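Local coordinates for protein malate dehydrogenase (Aeropyrum pernix, PDB 2D4A) that catalyses the reversible oxidation of (S)-malate to oxaloacetate, using either NAD or NADP as cofactor, and works as a homotetramer, at residues D120-Y124 with D258-E262; D145-A150 with V164-V168; P178-L182 with L278-E284. One frame throughout, in Å; residues are numbered along the deposited sequence.

Contact 1: residues D120-Y124 with D258-E262; sequences DAMTY and DIVAE
Val260 fits against the first turn of helix 119-130, its two methyl branches straddling the backbone oxygen of Asp120. CG1 comes within 3.6 Å of Asp120 O, and CG2 carries on to Tyr124 CB at 3.8 Å. That carbonyl oxygen is not left bare by the valine, since it takes the helical bond from Tyr124 N. With CG anti to the backbone N (chi1 -172°), the Tyr124 ring sits beside the strand, edge on: CD2 lies 3.8 Å from Val260 CG2, near the ring plane, and CE2 passes the backbone of Ile259. Beyond its backbone, Asp120 brings its carboxylate alongside, OD2 standing 3.9 Å from Val260 CG1. Its oxygens have other partners, OD2 Ser247 OG and OD1 His172 N. Cutting Val260 back to an alanine removes both branches and is likely to leave a gap between Asp120 and the edge of the Tyr124 ring. The axes of helix segment 120-124 and strand segment 260-262 pass 8.0 Å apart at closest, with their N-to-C directions at 137°. This is a buried packing seam between the NAD-binding and C-terminal domains, beside the active-site cleft of the LDH/MDH fold, where His172 is the probable proton acceptor.

Contact 2: residues D145-A150 with V164-V168; sequences DSARMA and VNAIV
Helix 142-157 packs on strand 164-169 in the alpha/beta C-terminal domain, and Ser146 and Ala166 hold the middle of this helix-on-strand contact. Ser146 OG donates to Ala166 O at 3.0 Å; it arrives in the carbonyl plane on a lone pair, with a C=O...OG angle of 144°. The hydroxyl can do this because OG stands anti to its own backbone N (chi1 -179°), which reaches it out to the side of the helix. A water doubles the link: it donates to Ser146 OG and to Val164 O, and accepts from Ala166 N, so one hydroxyl and one water serve three polar groups of the strand.

Around this polar core the fit is apolar. The Ala166 methyl points at the helix and meets Met149 CG at 3.5 Å, after which the thioether bends away toward Val203 and Thr206 of helix 196-207. One turn beyond Ser146, Ala150 CB rests on Val164 CG1 at 4.1 Å. At the other end Val168 spreads its branches, CG2 lying 4.0 Å from Asp145 CB and CG1 meeting the Met149 sulfur more loosely. The Asp145 carboxylate itself turns to His172, consistent with the aspartate-histidine pair of this family, and Arg148, probably a substrate-binding residue, takes no part in the packing on the strand. Ser146, Ala150 and Ala166 are small, consistent with the close backbones, the CA atoms of Ser146 and Ala166 being 5.5 Å apart, and a direct bond plus a water bridge then tie the strand to the helix that carries Asp145 and Arg148.

Contact 3: residues P178-L182 with L278-E284; sequences PVPRL and LPLTEDE
Arg181 and Glu284 join the loop after strand 177-178 to a capping box at the start of helix 282-300. Their salt bridge has two prongs. NE of Arg181 donates to Glu284 OE2 at 3.3 Å, on the syn side of the carboxylate, while NH2 reaches OE1 in a weak bond of 3.5 Å. Guanidinium and carboxylate planes are only 19° apart, so the groups meet edge to edge. The guanidinium is sandwiched: Thr281 CG2 covers one face, 3.5 Å from NE, and Leu182 CD2 lies over the opposite face, displaced toward its rim. Pro279 O stands at the guanidinium edge, beside NH2. Arg181 gets there with a chain extended through chi1 and chi2, then bent at chi3 (73°). The carboxylate is also flanked by a methyl, Val179 CG1 being 3.8 Å from OE2. Further out, Leu182 CD1 touches Leu278 CB, and Leu182, Leu278 and Pro279 all pack on a neighbouring subunit. What positions Glu284 is the box itself: its OE1 accepts a weak bond from Thr281 N, and the N-cap residue answers in kind, Thr281 OG1 accepting a weak bond from Glu284 N at 3.4 Å.

Along the chain, both segments of contact 2 fall between the two of contact 1, whereas contacts 1 and 3 interleave, 178-182 coming before 258-262 and 278-284 after. Contact 1 joins the two domains; contacts 2 and 3 lie wholly in the C-terminal one, their centres 14 Å apart, each about 21 Å from contact 1. Strand 164-169 connects contacts 2 and 3, Ile167 O probably accepting a hydrogen bond from Val179 N. Helix 282-300 starts in contact 3 and later packs against contact 1. Contacts 1 and 2 meet where the like-charged carboxylates of Glu262 and Asp145 come close beside His172. Contact 3 lies away from the active site but, like contact 2, touches the same neighbouring subunit.

Contact 1: residues D120-Y124 with D258-E262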
ATOM      1  N   ASP B 120     -30.039  -7.654  -7.177  1.00 31.62           N
ATOM      2  CA  ASP B 120     -30.504  -8.838  -7.891  1.00 31.64           C
ATOM      3  C   ASP B 120     -31.407  -8.481  -9.063  1.00 30.40           C
ATOM      4  O   ASP B 120     -31.180  -8.927 -10.191  1.00 30.42           O
ATOM      5  CB  ASP B 120     -31.213  -9.757  -6.903  1.00 33.37           C
ATOM      6  CG  ASP B 120     -30.319 -10.124  -5.739  1.00 35.06           C
ATOM      7  OD1 ASP B 120     -30.624  -9.725  -4.594  1.00 35.99           O
ATOM      8  OD2 ASP B 120     -29.298 -10.801  -5.988  1.00 34.32           O
ATOM      9  N   ALA B 121     -32.428  -7.675  -8.800  1.00 29.05           N
ATOM     10  CA  ALA B 121     -33.333  -7.262  -9.857  1.00 28.19           C
ATOM     11  C   ALA B 121     -32.584  -6.409 -10.887  1.00 28.34           C
ATOM     12  O   ALA B 121     -32.764  -6.588 -12.088  1.00 27.36           O
ATOM     13  CB  ALA B 121     -34.494  -6.480  -9.269  1.00 27.41           C
ATOM     14  N   MET B 122     -31.737  -5.497 -10.410  1.00 28.83           N
ATOM     15  CA  MET B 122     -30.978  -4.618 -11.292  1.00 28.88           C
ATOM     16  C   MET B 122     -30.029  -5.420 -12.167  1.00 29.85           C
ATOM     17  O   MET B 122     -29.866  -5.131 -13.351  1.00 32.23           O
ATOM     18  CB  MET B 122     -30.182  -3.595 -10.481  1.00 30.35           C
ATOM     19  CG  MET B 122     -31.030  -2.600  -9.692  1.00 32.85           C
ATOM     20  SD  MET B 122     -32.252  -1.701 -10.709  1.00 35.91           S
ATOM     21  CE  MET B 122     -33.785  -2.574 -10.258  1.00 33.24           C
ATOM     22  N   THR B 123     -29.391  -6.425 -11.581  1.00 29.17           N
ATOM     23  CA  THR B 123     -28.478  -7.270 -12.333  1.00 27.06           C
ATOM     24  C   THR B 123     -29.263  -7.966 -13.440  1.00 26.38           C
ATOM     25  O   THR B 123     -28.777  -8.111 -14.557  1.00 26.14           O
ATOM     26  CB  THR B 123     -27.839  -8.324 -11.424  1.00 26.53           C
ATOM     27  OG1 THR B 123     -27.103  -7.668 -10.385  1.00 26.19           O
ATOM     28  CG2 THR B 123     -26.903  -9.222 -12.218  1.00 24.89           C
ATOM     29  N   TYR B 124     -30.485  -8.380 -13.121  1.00 26.53           N
ATOM     30  CA  TYR B 124     -31.353  -9.056 -14.077  1.00 27.30           C
ATOM     31  C   TYR B 124     -31.645  -8.153 -15.278  1.00 27.29           C
ATOM     32  O   TYR B 124     -31.390  -8.526 -16.420  1.00 27.78           O
ATOM     33  CB  TYR B 124     -32.657  -9.469 -13.384  1.00 28.05           C
ATOM     34  CG  TYR B 124     -33.569 -10.353 -14.208  1.00 30.20           C
ATOM     35  CD1 TYR B 124     -34.382  -9.816 -15.207  1.00 30.45           C
ATOM     36  CD2 TYR B 124     -33.625 -11.735 -13.978  1.00 31.58           C
ATOM     37  CE1 TYR B 124     -35.229 -10.628 -15.954  1.00 32.01           C
ATOM     38  CE2 TYR B 124     -34.469 -12.559 -14.721  1.00 32.71           C
ATOM     39  CZ  TYR B 124     -35.267 -11.994 -15.708  1.00 34.46           C
ATOM     40  OH  TYR B 124     -36.095 -12.795 -16.459  1.00 37.69           O
ATOM     41  N   ASP B 258     -32.700 -19.009 -15.445  1.00 38.03           N
ATOM     42  CA  ASP B 258     -33.630 -17.890 -15.734  1.00 39.51           C
ATOM     43  C   ASP B 258     -34.070 -17.283 -14.439  1.00 37.89           C
ATOM     44  O   ASP B 258     -35.091 -16.728 -14.138  1.00 37.87           O
ATOM     45  CB  ASP B 258     -34.733 -18.289 -16.680  1.00 43.18           C
ATOM     46  CG  ASP B 258     -35.529 -17.068 -17.150  1.00 49.43           C
ATOM     47  OD1 ASP B 258     -34.938 -16.198 -17.857  1.00 50.34           O
ATOM     48  OD2 ASP B 258     -36.731 -16.968 -16.888  1.00 50.90           O
ATOM     49  N   ILE B 259     -32.964 -16.773 -13.599  1.00 36.07           N
ATOM     50  CA  ILE B 259     -33.125 -15.994 -12.333  1.00 34.49           C
ATOM     51  C   ILE B 259     -31.757 -15.563 -11.804  1.00 33.82           C
ATOM     52  O   ILE B 259     -30.735 -16.118 -12.201  1.00 32.98           O
ATOM     53  CB  ILE B 259     -33.883 -16.842 -11.272  1.00 33.79           C
ATOM     54  CG1 ILE B 259     -34.324 -15.934 -10.114  1.00 33.94           C
ATOM     55  CG2 ILE B 259     -33.009 -17.984 -10.773  1.00 34.62           C
ATOM     56  CD1 ILE B 259     -35.153 -14.707 -10.559  1.00 31.71           C
ATOM     57  N   VAL B 260     -31.747 -14.557 -10.934  1.00 32.04           N
ATOM     58  CA  VAL B 260     -30.521 -14.041 -10.348  1.00 32.04           C
ATOM     59  C   VAL B 260     -30.467 -14.389  -8.866  1.00 32.27           C
ATOM     60  O   VAL B 260     -31.474 -14.262  -8.166  1.00 32.86           O
ATOM     61  CB  VAL B 260     -30.456 -12.497 -10.485  1.00 32.81           C
ATOM     62  CG1 VAL B 260     -29.259 -11.941  -9.719  1.00 31.91           C
ATOM     63  CG2 VAL B 260     -30.373 -12.103 -11.958  1.00 34.12           C
ATOM     64  N   ALA B 261     -29.302 -14.830  -8.389  1.00 32.38           N
ATOM     65  CA  ALA B 261     -29.121 -15.172  -6.972  1.00 30.99           C
ATOM     66  C   ALA B 261     -27.702 -14.892  -6.459  1.00 29.68           C
ATOM     67  O   ALA B 261     -26.738 -14.837  -7.226  1.00 28.55           O
ATOM     68  CB  ALA B 261     -29.476 -16.647  -6.735  1.00 29.04           C
ATOM     69  N   GLU B 262     -27.594 -14.717  -5.145  1.00 29.64           N
ATOM     70  CA  GLU B 262     -26.319 -14.465  -4.481  1.00 28.83           C
ATOM     71  C   GLU B 262     -25.633 -15.819  -4.249  1.00 28.00           C
ATOM     72  O   GLU B 262     -25.989 -16.550  -3.321  1.00 27.93           O
ATOM     73  CB  GLU B 262     -26.564 -13.755  -3.143  1.00 28.42           C
ATOM     74  CG  GLU B 262     -25.299 -13.354  -2.407  1.00 30.92           C
ATOM     75  CD  GLU B 262     -25.548 -12.369  -1.273  1.00 32.07           C
ATOM     76  OE1 GLU B 262     -26.223 -11.347  -1.504  1.00 32.50           O
ATOM     77  OE2 GLU B 262     -25.056 -12.607  -0.152  1.00 33.90           O
TER

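Contact 2: residues D145-A150 with V164-V168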
ATOM      1  N   ASP B 145     -22.165  -8.558   2.425  1.00 22.11           N
ATOM      2  CA  ASP B 145     -22.942  -9.293   3.433  1.00 25.11           C
ATOM      3  C   ASP B 145     -21.980 -10.087   4.318  1.00 25.53           C
ATOM      4  O   ASP B 145     -22.116 -10.132   5.541  1.00 23.90           O
ATOM      5  CB  ASP B 145     -23.926 -10.285   2.792  1.00 27.43           C
ATOM      6  CG  ASP B 145     -25.003  -9.604   1.966  1.00 30.61           C
ATOM      7  OD1 ASP B 145     -25.618  -8.623   2.456  1.00 33.49           O
ATOM      8  OD2 ASP B 145     -25.242 -10.071   0.830  1.00 29.42           O
ATOM      9  N   SER B 146     -21.005 -10.709   3.665  1.00 25.63           N
ATOM     10  CA  SER B 146     -19.999 -11.517   4.331  1.00 26.34           C
ATOM     11  C   SER B 146     -19.133 -10.688   5.299  1.00 27.39           C
ATOM     12  O   SER B 146     -18.815 -11.132   6.403  1.00 26.28           O
ATOM     13  CB  SER B 146     -19.138 -12.200   3.265  1.00 24.68           C
ATOM     14  OG  SER B 146     -18.147 -13.029   3.836  1.00 26.21           O
ATOM     15  N   ALA B 147     -18.765  -9.478   4.887  1.00 28.53           N
ATOM     16  CA  ALA B 147     -17.941  -8.603   5.716  1.00 30.02           C
ATOM     17  C   ALA B 147     -18.724  -8.082   6.921  1.00 31.32           C
ATOM     18  O   ALA B 147     -18.174  -7.960   8.023  1.00 33.07           O
ATOM     19  CB  ALA B 147     -17.410  -7.431   4.887  1.00 29.51           C
ATOM     20  N   ARG B 148     -20.003  -7.768   6.710  1.00 30.15           N
ATOM     21  CA  ARG B 148     -20.862  -7.277   7.793  1.00 29.74           C
ATOM     22  C   ARG B 148     -21.111  -8.402   8.807  1.00 30.20           C
ATOM     23  O   ARG B 148     -21.094  -8.189  10.021  1.00 28.01           O
ATOM     24  CB  ARG B 148     -22.199  -6.754   7.230  1.00 28.41           C
ATOM     25  CG  ARG B 148     -22.127  -5.359   6.609  1.00 26.58           C
ATOM     26  CD  ARG B 148     -23.432  -5.018   5.909  1.00 27.08           C
ATOM     27  NE  ARG B 148     -23.512  -3.637   5.427  1.00 29.79           N
ATOM     28  CZ  ARG B 148     -24.424  -3.204   4.554  1.00 29.36           C
ATOM     29  NH1 ARG B 148     -25.325  -4.039   4.069  1.00 31.83           N
ATOM     30  NH2 ARG B 148     -24.451  -1.940   4.162  1.00 29.32           N
ATOM     31  N   MET B 149     -21.343  -9.604   8.292  1.00 32.26           N
ATOM     32  CA  MET B 149     -21.565 -10.764   9.133  1.00 34.37           C
ATOM     33  C   MET B 149     -20.311 -10.943   9.970  1.00 35.78           C
ATOM     34  O   MET B 149     -20.378 -11.082  11.191  1.00 37.70           O
ATOM     35  CB  MET B 149     -21.783 -11.992   8.261  1.00 36.35           C
ATOM     36  CG  MET B 149     -21.861 -13.293   9.023  1.00 42.48           C
ATOM     37  SD  MET B 149     -23.506 -13.998   8.927  1.00 48.89           S
ATOM     38  CE  MET B 149     -24.350 -12.993  10.150  1.00 48.31           C
ATOM     39  N   ALA B 150     -19.163 -10.921   9.296  1.00 35.82           N
ATOM     40  CA  ALA B 150     -17.863 -11.077   9.941  1.00 35.41           C
ATOM     41  C   ALA B 150     -17.616 -10.005  11.000  1.00 35.81           C
ATOM     42  O   ALA B 150     -17.064 -10.282  12.067  1.00 35.08           O
ATOM     43  CB  ALA B 150     -16.768 -11.031   8.892  1.00 34.01           C
ATOM     44  N   VAL B 164     -12.384 -14.216  10.787  1.00 30.96           N
ATOM     45  CA  VAL B 164     -13.701 -14.798  10.655  1.00 30.97           C
ATOM     46  C   VAL B 164     -13.994 -15.127   9.211  1.00 31.87           C
ATOM     47  O   VAL B 164     -13.782 -14.310   8.322  1.00 33.70           O
ATOM     48  CB  VAL B 164     -14.768 -13.846  11.165  1.00 30.89           C
ATOM     49  CG1 VAL B 164     -16.135 -14.496  11.022  1.00 30.66           C
ATOM     50  CG2 VAL B 164     -14.472 -13.477  12.606  1.00 29.63           C
ATOM     51  N   ASN B 165     -14.487 -16.335   8.988  1.00 32.91           N
ATOM     52  CA  ASN B 165     -14.821 -16.803   7.653  1.00 32.85           C
ATOM     53  C   ASN B 165     -16.344 -17.001   7.628  1.00 32.49           C
ATOM     54  O   ASN B 165     -16.849 -17.987   8.157  1.00 32.27           O
ATOM     55  CB  ASN B 165     -14.077 -18.120   7.418  1.00 33.55           C
ATOM     56  CG  ASN B 165     -14.414 -18.769   6.093  1.00 35.49           C
ATOM     57  OD1 ASN B 165     -14.487 -19.998   6.002  1.00 35.75           O
ATOM     58  ND2 ASN B 165     -14.606 -17.955   5.052  1.00 36.46           N
ATOM     59  N   ALA B 166     -17.075 -16.061   7.032  1.00 31.82           N
ATOM     60  CA  ALA B 166     -18.534 -16.162   6.990  1.00 32.68           C
ATOM     61  C   ALA B 166     -19.109 -16.491   5.619  1.00 32.45           C
ATOM     62  O   ALA B 166     -18.876 -15.772   4.648  1.00 32.89           O
ATOM     63  CB  ALA B 166     -19.165 -14.874   7.508  1.00 32.51           C
ATOM     64  N   ILE B 167     -19.878 -17.570   5.545  1.00 32.34           N
ATOM     65  CA  ILE B 167     -20.481 -17.984   4.286  1.00 32.32           C
ATOM     66  C   ILE B 167     -21.952 -17.536   4.213  1.00 31.54           C
ATOM     67  O   ILE B 167     -22.737 -17.797   5.122  1.00 31.90           O
ATOM     68  CB  ILE B 167     -20.353 -19.533   4.127  1.00 32.55           C
ATOM     69  CG1 ILE B 167     -18.877 -19.906   3.929  1.00 32.96           C
ATOM     70  CG2 ILE B 167     -21.207 -20.035   2.972  1.00 31.15           C
ATOM     71  CD1 ILE B 167     -18.226 -19.270   2.708  1.00 35.56           C
ATOM     72  N   VAL B 168     -22.314 -16.846   3.139  1.00 30.44           N
ATOM     73  CA  VAL B 168     -23.686 -16.380   2.960  1.00 30.90           C
ATOM     74  C   VAL B 168     -24.191 -16.753   1.561  1.00 31.33           C
ATOM     75  O   VAL B 168     -23.395 -17.042   0.668  1.00 31.41           O
ATOM     76  CB  VAL B 168     -23.790 -14.835   3.168  1.00 30.60           C
ATOM     77  CG1 VAL B 168     -23.540 -14.490   4.623  1.00 30.27           C
ATOM     78  CG2 VAL B 168     -22.775 -14.109   2.283  1.00 29.80           C
TER
HETATM   79  O   HOH W   1     -15.718 -13.496   5.849  1.00 33.11           O

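Contact 3: residues P178-L182 with L278-E284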
ATOM      1  N   PRO B 178     -27.055 -16.966   6.015  1.00 36.86           N
ATOM      2  CA  PRO B 178     -25.697 -17.425   6.297  1.00 37.75           C
ATOM      3  C   PRO B 178     -25.721 -18.934   6.437  1.00 37.83           C
ATOM      4  O   PRO B 178     -26.785 -19.521   6.613  1.00 39.26           O
ATOM      5  CB  PRO B 178     -25.412 -16.783   7.630  1.00 39.65           C
ATOM      6  CG  PRO B 178     -26.724 -17.056   8.326  1.00 39.87           C
ATOM      7  CD  PRO B 178     -27.719 -16.581   7.272  1.00 38.00           C
ATOM      8  N   VAL B 179     -24.553 -19.558   6.388  1.00 37.24           N
ATOM      9  CA  VAL B 179     -24.475 -21.004   6.527  1.00 36.64           C
ATOM     10  C   VAL B 179     -23.519 -21.330   7.682  1.00 37.52           C
ATOM     11  O   VAL B 179     -22.384 -21.762   7.464  1.00 38.61           O
ATOM     12  CB  VAL B 179     -23.990 -21.637   5.208  1.00 35.38           C
ATOM     13  CG1 VAL B 179     -24.077 -23.149   5.272  1.00 32.87           C
ATOM     14  CG2 VAL B 179     -24.827 -21.109   4.058  1.00 35.67           C
ATOM     15  N   PRO B 180     -23.978 -21.121   8.934  1.00 36.83           N
ATOM     16  CA  PRO B 180     -23.177 -21.380  10.138  1.00 37.11           C
ATOM     17  C   PRO B 180     -22.468 -22.737  10.141  1.00 37.83           C
ATOM     18  O   PRO B 180     -21.367 -22.876  10.671  1.00 38.70           O
ATOM     19  CB  PRO B 180     -24.203 -21.256  11.263  1.00 35.92           C
ATOM     20  CG  PRO B 180     -25.155 -20.249  10.733  1.00 34.66           C
ATOM     21  CD  PRO B 180     -25.341 -20.699   9.305  1.00 35.16           C
ATOM     22  N   ARG B 181     -23.112 -23.734   9.550  1.00 37.62           N
ATOM     23  CA  ARG B 181     -22.542 -25.068   9.475  1.00 37.10           C
ATOM     24  C   ARG B 181     -21.226 -24.999   8.711  1.00 37.04           C
ATOM     25  O   ARG B 181     -20.305 -25.774   8.958  1.00 37.71           O
ATOM     26  CB  ARG B 181     -23.511 -25.995   8.744  1.00 37.97           C
ATOM     27  CG  ARG B 181     -23.079 -27.449   8.644  1.00 38.08           C
ATOM     28  CD  ARG B 181     -24.203 -28.261   8.035  1.00 37.90           C
ATOM     29  NE  ARG B 181     -24.336 -27.993   6.608  1.00 38.93           N
ATOM     30  CZ  ARG B 181     -23.586 -28.572   5.680  1.00 39.88           C
ATOM     31  NH1 ARG B 181     -22.658 -29.454   6.033  1.00 39.96           N
ATOM     32  NH2 ARG B 181     -23.758 -28.264   4.403  1.00 38.89           N
ATOM     33  N   LEU B 182     -21.128 -24.057   7.786  1.00 35.54           N
ATOM     34  CA  LEU B 182     -19.919 -23.948   6.995  1.00 36.02           C
ATOM     35  C   LEU B 182     -19.077 -22.724   7.314  1.00 35.78           C
ATOM     36  O   LEU B 182     -18.196 -22.350   6.532  1.00 35.36           O
ATOM     37  CB  LEU B 182     -20.277 -23.950   5.511  1.00 36.29           C
ATOM     38  CG  LEU B 182     -21.028 -25.161   4.947  1.00 35.15           C
ATOM     39  CD1 LEU B 182     -21.414 -24.846   3.511  1.00 35.58           C
ATOM     40  CD2 LEU B 182     -20.172 -26.421   5.010  1.00 33.36           C
ATOM     41  N   LEU B 278     -22.272 -25.015  -3.087  1.00 31.80           N
ATOM     42  CA  LEU B 278     -21.990 -25.507  -1.741  1.00 32.20           C
ATOM     43  C   LEU B 278     -22.870 -26.707  -1.367  1.00 31.72           C
ATOM     44  O   LEU B 278     -24.047 -26.758  -1.728  1.00 30.58           O
ATOM     45  CB  LEU B 278     -22.205 -24.392  -0.713  1.00 33.02           C
ATOM     46  CG  LEU B 278     -21.549 -23.018  -0.888  1.00 34.49           C
ATOM     47  CD1 LEU B 278     -22.114 -22.081   0.171  1.00 35.12           C
ATOM     48  CD2 LEU B 278     -20.042 -23.104  -0.776  1.00 33.81           C
ATOM     49  N   PRO B 279     -22.303 -27.697  -0.650  1.00 32.07           N
ATOM     50  CA  PRO B 279     -23.084 -28.875  -0.243  1.00 31.81           C
ATOM     51  C   PRO B 279     -24.106 -28.411   0.793  1.00 32.21           C
ATOM     52  O   PRO B 279     -23.742 -27.943   1.869  1.00 31.42           O
ATOM     53  CB  PRO B 279     -22.021 -29.813   0.326  1.00 31.03           C
ATOM     54  CG  PRO B 279     -20.990 -28.859   0.866  1.00 31.67           C
ATOM     55  CD  PRO B 279     -20.899 -27.819  -0.220  1.00 31.55           C
ATOM     56  N   LEU B 280     -25.382 -28.545   0.449  1.00 33.77           N
ATOM     57  CA  LEU B 280     -26.483 -28.079   1.286  1.00 35.23           C
ATOM     58  C   LEU B 280     -27.411 -29.125   1.902  1.00 37.41           C
ATOM     59  O   LEU B 280     -27.711 -30.166   1.305  1.00 39.02           O
ATOM     60  CB  LEU B 280     -27.328 -27.097   0.464  1.00 34.39           C
ATOM     61  CG  LEU B 280     -27.080 -25.582   0.466  1.00 34.83           C
ATOM     62  CD1 LEU B 280     -25.626 -25.241   0.781  1.00 34.01           C
ATOM     63  CD2 LEU B 280     -27.505 -25.036  -0.887  1.00 31.98           C
ATOM     64  N   THR B 281     -27.900 -28.814   3.095  1.00 38.86           N
ATOM     65  CA  THR B 281     -28.818 -29.706   3.788  1.00 40.13           C
ATOM     66  C   THR B 281     -30.247 -29.366   3.380  1.00 41.46           C
ATOM     67  O   THR B 281     -30.480 -28.370   2.696  1.00 41.02           O
ATOM     68  CB  THR B 281     -28.698 -29.545   5.306  1.00 40.01           C
ATOM     69  OG1 THR B 281     -29.156 -28.239   5.679  1.00 41.46           O
ATOM     70  CG2 THR B 281     -27.258 -29.719   5.745  1.00 38.14           C
ATOM     71  N   GLU B 282     -31.194 -30.198   3.800  1.00 43.22           N
ATOM     72  CA  GLU B 282     -32.600 -29.984   3.484  1.00 43.61           C
ATOM     73  C   GLU B 282     -33.042 -28.578   3.849  1.00 42.38           C
ATOM     74  O   GLU B 282     -33.651 -27.880   3.046  1.00 41.32           O
ATOM     75  CB  GLU B 282     -33.481 -30.989   4.237  1.00 45.97           C
ATOM     76  CG  GLU B 282     -33.271 -31.001   5.759  1.00 50.29           C
ATOM     77  CD  GLU B 282     -34.569 -30.800   6.545  1.00 54.36           C
ATOM     78  OE1 GLU B 282     -35.234 -29.746   6.358  1.00 54.07           O
ATOM     79  OE2 GLU B 282     -34.919 -31.691   7.361  1.00 55.71           O
ATOM     80  N   ASP B 283     -32.559 -28.045   4.990  1.00 34.46           N
ATOM     81  CA  ASP B 283     -32.945 -26.760   5.564  1.00 35.11           C
ATOM     82  C   ASP B 283     -32.394 -25.604   4.787  1.00 34.08           C
ATOM     83  O   ASP B 283     -33.130 -24.686   4.421  1.00 33.58           O
ATOM     84  CB  ASP B 283     -32.469 -26.666   7.013  1.00 38.64           C
ATOM     85  CG  ASP B 283     -32.628 -27.970   7.747  1.00 43.61           C
ATOM     86  OD1 ASP B 283     -31.676 -28.799   7.724  1.00 43.99           O
ATOM     87  OD2 ASP B 283     -33.725 -28.164   8.330  1.00 46.07           O
ATOM     88  N   GLU B 284     -31.177 -25.803   4.545  1.00 41.66           N
ATOM     89  CA  GLU B 284     -30.436 -24.790   3.805  1.00 40.40           C
ATOM     90  C   GLU B 284     -30.935 -24.688   2.367  1.00 40.48           C
ATOM     91  O   GLU B 284     -30.930 -23.613   1.767  1.00 40.91           O
ATOM     92  CB  GLU B 284     -28.950 -25.131   3.848  1.00 40.19           C
ATOM     93  CG  GLU B 284     -28.366 -24.879   5.220  1.00 40.13           C
ATOM     94  CD  GLU B 284     -27.060 -25.592   5.451  1.00 40.18           C
ATOM     95  OE1 GLU B 284     -26.491 -26.121   4.476  1.00 40.93           O
ATOM     96  OE2 GLU B 284     -26.601 -25.616   6.614  1.00 41.85           O
TER